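UPF0230 protein TM1468 (Thermotoga maritima, PDB 1VPV) binds long-chain fatty acids such as palmitate and may play a role in lipid transport or fatty acid metabolism. Local coordinates at residues 61-66 with 279-284; 52-57 with 273-278. All coordinates share one frame; numbering follows the deposited sequence.

Contact 1 of 2, residues 61-66 with 279-284; sequences NFYKRI and VITTHV. With PLM (palmitic acid), chain D.
The rings of F62 and Y63 both meet helix 279-284 with their edges. F62 brings its far corner to T282, CZ lying 3.4 Å from OG1 and near the ring plane. F62 CE2 reaches T281 CB at 4.1 Å. CG of F62 stands anti to the backbone N (chi1 -178°), which carries the ring straight out across the gap. Y63 comes in beside it, with CE1 3.5 Å from OG1 of T281 and in the plane of the ring. The third ring, H283, faces the other way, with C5 of palmitate over the centre of one face, 3.6 Å above the ring plane, and V279 O at the edge. I66 adds aliphatic cover, CD1 sitting 4.1 Å from OG1 of T282. Both threonine hydroxyls touch helix 61-66 but hydrogen-bond back to backbone carbonyls one turn earlier, T281 OG1 to G277 O and T282 OG1 to K278 O. What F62 and I66 meet at T282 is an oxygen already engaged.

This is helix-on-helix packing in the DegV fold. The segment axes run 11.0 Å apart at -24°, close to parallel, and the side chains fill the space between. Helix 279-284 is thus a layer between helix 61-66 and the fatty acid. V279, I280 and V284 touch the lipid chain as well, V284 CG1 at 3.7 Å from atom CA of palmitate. H283 NE2 also hydrogen-bonds to OG1 of T75, a residue that binds the palmitate. A leucine in place of H283 would probably leave T75 without this polar mate and lose the flat face beneath C5. On the outer side of helix 61-66, R65 NE donates to OD1 of N61 at 2.6 Å, from above the carbonyl plane, while NH1 forms a salt bridge with E50.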
loop_
_atom_site.group_PDB
_atom_site.type_symbol
_atom_site.label_atom_id
_atom_site.label_comp_id
_atom_site.label_asym_id
_atom_site.label_seq_id
_atom_site.Cartn_x
_atom_site.Cartn_y
_atom_site.Cartn_z
ATOM N N ASN A 61 -14.242 5.009 11.671
ATOM C CA ASN A 61 -15.406 4.229 12.075
ATOM C C ASN A 61 -15.123 2.724 11.985
ATOM O O ASN A 61 -15.467 1.946 12.895
ATOM C CB ASN A 61 -16.588 4.582 11.181
ATOM C CG ASN A 61 -17.867 3.927 11.626
ATOM O OD1 ASN A 61 -18.330 2.964 11.014
ATOM N ND2 ASN A 61 -18.449 4.440 12.699
ATOM N N PHE A 62 -14.487 2.328 10.889
ATOM C CA PHE A 62 -14.148 0.963 10.663
ATOM C C PHE A 62 -13.199 0.456 11.748
ATOM O O PHE A 62 -13.304 -0.669 12.215
ATOM C CB PHE A 62 -13.477 0.815 9.298
ATOM C CG PHE A 62 -13.141 -0.603 8.966
ATOM C CD1 PHE A 62 -14.134 -1.452 8.450
ATOM C CD2 PHE A 62 -11.865 -1.109 9.213
ATOM C CE1 PHE A 62 -13.860 -2.776 8.168
ATOM C CE2 PHE A 62 -11.583 -2.414 8.928
ATOM C CZ PHE A 62 -12.595 -3.274 8.419
ATOM N N TYR A 63 -12.233 1.285 12.109
ATOM C CA TYR A 63 -11.291 0.930 13.145
ATOM C C TYR A 63 -12.052 0.612 14.426
ATOM O O TYR A 63 -11.716 -0.306 15.144
ATOM C CB TYR A 63 -10.291 2.083 13.421
ATOM C CG TYR A 63 -9.149 2.268 12.423
ATOM C CD1 TYR A 63 -8.695 1.225 11.610
ATOM C CD2 TYR A 63 -8.480 3.490 12.345
ATOM C CE1 TYR A 63 -7.625 1.414 10.728
ATOM C CE2 TYR A 63 -7.405 3.671 11.483
ATOM C CZ TYR A 63 -6.982 2.638 10.681
ATOM O OH TYR A 63 -5.916 2.846 9.807
ATOM N N LYS A 64 -13.069 1.396 14.712
ATOM C CA LYS A 64 -13.786 1.228 15.924
ATOM C C LYS A 64 -14.563 -0.094 15.860
ATOM O O LYS A 64 -14.482 -0.890 16.796
ATOM C CB LYS A 64 -14.693 2.439 16.142
ATOM C CG LYS A 64 -15.401 2.465 17.456
ATOM C CD LYS A 64 -16.549 3.475 17.451
ATOM C CE LYS A 64 -17.825 2.896 16.831
ATOM N NZ LYS A 64 -18.733 2.240 17.833
ATOM N N ARG A 65 -15.264 -0.330 14.743
ATOM C CA ARG A 65 -16.060 -1.534 14.542
ATOM C C ARG A 65 -15.227 -2.815 14.468
ATOM O O ARG A 65 -15.645 -3.812 15.009
ATOM C CB ARG A 65 -16.979 -1.407 13.327
ATOM C CG ARG A 65 -18.217 -0.461 13.585
ATOM C CD ARG A 65 -19.132 -0.234 12.360
ATOM N NE ARG A 65 -18.377 0.374 11.260
ATOM C CZ ARG A 65 -18.006 -0.261 10.145
ATOM N NH1 ARG A 65 -18.293 -1.545 9.945
ATOM N NH2 ARG A 65 -17.310 0.389 9.226
ATOM N N ILE A 66 -14.033 -2.800 13.876
ATOM C CA ILE A 66 -13.232 -4.015 13.824
ATOM C C ILE A 66 -12.552 -4.331 15.173
ATOM O O ILE A 66 -12.462 -5.491 15.536
ATOM C CB ILE A 66 -12.230 -4.077 12.631
ATOM C CG1 ILE A 66 -11.651 -5.492 12.487
ATOM C CG2 ILE A 66 -11.084 -3.098 12.788
ATOM C CD1 ILE A 66 -11.083 -5.769 11.117
ATOM N N VAL A 279 -9.425 -2.797 4.010
ATOM C CA VAL A 279 -8.931 -4.076 3.496
ATOM C C VAL A 279 -7.573 -4.446 4.109
ATOM O O VAL A 279 -7.383 -5.551 4.612
ATOM C CB VAL A 279 -8.883 -4.059 1.964
ATOM C CG1 VAL A 279 -8.258 -5.315 1.430
ATOM C CG2 VAL A 279 -10.306 -3.932 1.417
ATOM N N ILE A 280 -6.624 -3.540 4.083
ATOM C CA ILE A 280 -5.336 -3.849 4.660
ATOM C C ILE A 280 -5.486 -4.191 6.165
ATOM O O ILE A 280 -4.950 -5.201 6.660
ATOM C CB ILE A 280 -4.336 -2.723 4.372
ATOM C CG1 ILE A 280 -3.980 -2.729 2.869
ATOM C CG2 ILE A 280 -3.102 -2.855 5.231
ATOM C CD1 ILE A 280 -3.057 -3.854 2.444
ATOM N N THR A 281 -6.261 -3.382 6.865
ATOM C CA THR A 281 -6.485 -3.606 8.291
ATOM C C THR A 281 -7.073 -4.970 8.575
ATOM O O THR A 281 -6.718 -5.632 9.559
ATOM C CB THR A 281 -7.438 -2.549 8.857
ATOM O OG1 THR A 281 -6.853 -1.271 8.633
ATOM C CG2 THR A 281 -7.616 -2.724 10.345
ATOM N N THR A 282 -8.011 -5.361 7.725
ATOM C CA THR A 282 -8.742 -6.605 7.887
ATOM C C THR A 282 -7.751 -7.743 7.895
ATOM O O THR A 282 -7.887 -8.686 8.693
ATOM C CB THR A 282 -9.808 -6.764 6.783
ATOM O OG1 THR A 282 -10.937 -5.893 7.069
ATOM C CG2 THR A 282 -10.275 -8.229 6.681
ATOM N N HIS A 283 -6.724 -7.622 7.051
ATOM C CA HIS A 283 -5.715 -8.661 6.906
ATOM C C HIS A 283 -4.610 -8.567 7.934
ATOM O O HIS A 283 -4.063 -9.599 8.286
ATOM C CB HIS A 283 -5.069 -8.619 5.520
ATOM C CG HIS A 283 -5.915 -9.213 4.467
ATOM N ND1 HIS A 283 -5.782 -10.525 4.079
ATOM C CD2 HIS A 283 -6.931 -8.693 3.738
ATOM C CE1 HIS A 283 -6.692 -10.792 3.154
ATOM N NE2 HIS A 283 -7.379 -9.688 2.908
ATOM N N VAL A 284 -4.244 -7.361 8.384
ATOM C CA VAL A 284 -3.061 -7.247 9.258
ATOM C C VAL A 284 -3.405 -7.193 10.712
ATOM O O VAL A 284 -2.601 -7.607 11.560
ATOM C CB VAL A 284 -2.099 -6.054 8.926
ATOM C CG1 VAL A 284 -1.406 -6.289 7.608
ATOM C CG2 VAL A 284 -2.816 -4.738 8.917
HETATM C C1 PLM D . -8.531 -8.788 -2.136
HETATM O O1 PLM D . -8.427 -8.951 -3.388
HETATM O O2 PLM D . -9.474 -9.322 -1.469
HETATM C C2 PLM D . -7.508 -7.909 -1.453
HETATM C C3 PLM D . -6.468 -8.737 -0.726
HETATM C C4 PLM D . -5.540 -7.826 0.068
HETATM C C5 PLM D . -4.550 -8.686 0.848
HETATM C C6 PLM D . -3.597 -7.857 1.669
HETATM C C7 PLM D . -2.563 -8.703 2.397
HETATM C C8 PLM D . -1.892 -7.910 3.514
HETATM C C9 PLM D . -0.893 -6.914 2.969
HETATM C CA PLM D . -0.281 -6.060 4.062
HETATM C CB PLM D . 0.827 -5.184 3.500
HETATM C CC PLM D . 1.234 -4.125 4.521
HETATM C CD PLM D . 2.468 -3.317 4.068
HETATM C CE PLM D . 2.741 -2.126 4.968
HETATM C CF PLM D . 4.054 -1.432 4.642
HETATM C CG PLM D . 3.921 -0.426 3.494
#

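Contact 2 of 2, residues 52-57 with 273-278; sequences DEREPE and ISPMGK
R54 reaches across to P275 with the end of a folded side chain. CB points away from segment 273-278, and CG is anti to the carbonyl carbon (chi1 -78°). Bends at chi2 and chi3 then turn the chain back, and along the way it packs on I59 and F27. Past NE and CZ come the two terminal nitrogens. R54 NH1 and NH2 each donate to P275 O at 3.2 Å, an end-on grip with N-H...O angles of 151°. The oxygen lies in the guanidinium plane. Two bonds to one atom should resist rotation of the group. NH2 has a further acceptor in the carbonyl of V25. R54 NH2 also lies 2.9 Å from S274 OG, but the angle is poor for a bond, and that hydroxyl hydrogen-bonds to the carbonyl of D24.

The grip falls where edge strand 267-275 ends and the chain turns into helix 278-284, with G277 at the N-cap position. K278 N donates to D52 OD1 at 2.9 Å, from well above the carboxylate plane. D52 OD2 accepts from V279 N and hydrogen-bonds with S21 OG. The carboxylate therefore sits at the helix N-terminus, where the helix dipole would probably favour its negative charge. D52 OD1 also lies 3.6 Å from K278 CG. From there the extended lysine chain runs past D52 in the opposite direction, and NZ forms salt bridges with E50 and E58. In segment 52-57, E55 caps helix 56-68, its OE2 accepting from E57 N at 3.0 Å through the anti lone pair.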
loop_
_atom_site.group_PDB
_atom_site.type_symbol
_atom_site.label_atom_id
_atom_site.label_comp_id
_atom_site.label_asym_id
_atom_site.label_seq_id
_atom_site.Cartn_x
_atom_site.Cartn_y
_atom_site.Cartn_z
ATOM N N ASP A 52 -14.128 0.100 0.789
ATOM C CA ASP A 52 -12.929 0.695 1.404
ATOM C C ASP A 52 -12.710 2.100 0.826
ATOM O O ASP A 52 -11.832 2.309 -0.016
ATOM C CB ASP A 52 -11.747 -0.251 1.142
ATOM C CG ASP A 52 -10.461 0.103 1.928
ATOM O OD1 ASP A 52 -10.412 1.085 2.675
ATOM O OD2 ASP A 52 -9.451 -0.619 1.782
ATOM N N GLU A 53 -13.533 3.068 1.251
ATOM C CA GLU A 53 -13.432 4.447 0.731
ATOM C C GLU A 53 -12.313 5.214 1.429
ATOM O O GLU A 53 -12.209 5.142 2.652
ATOM C CB GLU A 53 -14.725 5.219 0.980
ATOM C CG GLU A 53 -15.944 4.732 0.227
ATOM C CD GLU A 53 -15.953 5.040 -1.274
ATOM O OE1 GLU A 53 -15.055 5.745 -1.790
ATOM O OE2 GLU A 53 -16.898 4.561 -1.941
ATOM N N ARG A 54 -11.507 5.969 0.677
ATOM C CA ARG A 54 -10.422 6.760 1.266
ATOM C C ARG A 54 -10.962 8.061 1.783
ATOM O O ARG A 54 -10.766 9.100 1.176
ATOM C CB ARG A 54 -9.277 7.098 0.287
ATOM C CG ARG A 54 -8.308 6.033 -0.008
ATOM C CD ARG A 54 -7.669 5.364 1.216
ATOM N NE ARG A 54 -6.519 6.040 1.837
ATOM C CZ ARG A 54 -5.924 5.579 2.942
ATOM N NH1 ARG A 54 -6.369 4.481 3.531
ATOM N NH2 ARG A 54 -4.906 6.219 3.491
ATOM N N GLU A 55 -11.567 7.988 2.947
ATOM C CA GLU A 55 -12.177 9.108 3.600
ATOM C C GLU A 55 -11.834 8.935 5.082
ATOM O O GLU A 55 -12.106 7.875 5.635
ATOM C CB GLU A 55 -13.675 9.039 3.331
ATOM C CG GLU A 55 -14.592 9.450 4.482
ATOM C CD GLU A 55 -14.653 10.937 4.683
ATOM O OE1 GLU A 55 -15.089 11.627 3.742
ATOM O OE2 GLU A 55 -14.276 11.412 5.780
ATOM N N PRO A 56 -11.187 9.941 5.713
ATOM C CA PRO A 56 -10.714 9.754 7.100
ATOM C C PRO A 56 -11.794 9.274 8.073
ATOM O O PRO A 56 -11.521 8.400 8.869
ATOM C CB PRO A 56 -10.233 11.158 7.524
ATOM C CG PRO A 56 -10.024 11.906 6.276
ATOM C CD PRO A 56 -10.875 11.288 5.191
ATOM N N GLU A 57 -13.000 9.852 8.023
ATOM C CA GLU A 57 -14.081 9.449 8.944
ATOM C C GLU A 57 -14.443 7.968 8.789
ATOM O O GLU A 57 -14.584 7.265 9.797
ATOM C CB GLU A 57 -15.345 10.298 8.760
ATOM N N ILE A 273 2.450 10.329 7.129
ATOM C CA ILE A 273 1.800 9.207 7.769
ATOM C C ILE A 273 0.459 8.955 7.076
ATOM O O ILE A 273 -0.272 9.893 6.788
ATOM C CB ILE A 273 1.606 9.483 9.288
ATOM C CG1 ILE A 273 2.969 9.384 9.994
ATOM C CG2 ILE A 273 0.640 8.482 9.924
ATOM C CD1 ILE A 273 2.960 9.923 11.405
ATOM N N SER A 274 0.145 7.690 6.827
ATOM C CA SER A 274 -1.133 7.292 6.242
ATOM C C SER A 274 -1.787 6.120 6.985
ATOM O O SER A 274 -1.204 5.030 7.104
ATOM C CB SER A 274 -0.924 6.876 4.792
ATOM O OG SER A 274 -2.152 6.648 4.145
ATOM N N PRO A 275 -3.011 6.319 7.459
ATOM C CA PRO A 275 -3.681 5.204 8.110
ATOM C C PRO A 275 -4.008 4.078 7.114
ATOM O O PRO A 275 -4.367 4.339 5.983
ATOM C CB PRO A 275 -4.963 5.827 8.647
ATOM C CG PRO A 275 -5.181 7.011 7.833
ATOM C CD PRO A 275 -3.843 7.524 7.425
HETATM N N MSE A 276 -3.875 2.838 7.534
HETATM C CA MSE A 276 -4.210 1.724 6.647
HETATM C C MSE A 276 -5.730 1.600 6.528
HETATM O O MSE A 276 -6.478 1.724 7.531
HETATM C CB MSE A 276 -3.607 0.419 7.168
HETATM C CG MSE A 276 -2.123 0.376 7.120
HETATM SE SE MSE A 276 -1.256 -0.902 8.400
HETATM C CE MSE A 276 0.006 -1.823 7.105
ATOM N N GLY A 277 -6.180 1.371 5.296
ATOM C CA GLY A 277 -7.619 1.276 4.999
ATOM C C GLY A 277 -8.284 0.020 5.557
ATOM O O GLY A 277 -7.683 -0.743 6.312
ATOM N N LYS A 278 -9.534 -0.188 5.164
ATOM C CA LYS A 278 -10.342 -1.301 5.693
ATOM C C LYS A 278 -9.799 -2.675 5.268
ATOM O O LYS A 278 -9.718 -3.602 6.065
ATOM C CB LYS A 278 -11.829 -1.172 5.273
ATOM C CG LYS A 278 -12.450 0.204 5.468
ATOM C CD LYS A 278 -13.971 0.125 5.293
ATOM C CE LYS A 278 -14.649 1.485 5.437
ATOM N NZ LYS A 278 -16.055 1.369 4.977
#

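How the contacts relate
The two contacts are neighbours, with centres about 10 Å apart on the same side of the chain's centre. Both use helix 56-68: contact 2 holds the turn leading into it and contact 1 its middle. On the other partner, strand 267-275 leads directly into helix 278-284. Along the chain the order is 52-57, 61-66, 273-278, 279-284, so both contacts join the same two regions across more than 200 residues. They also touch directly. Y63 OH makes a probable hydrogen bond to M276 O. Together they join helix 56-68 and the turn before it to a strand-to-helix unit whose M276 and helix 278-284 touch the palmitate.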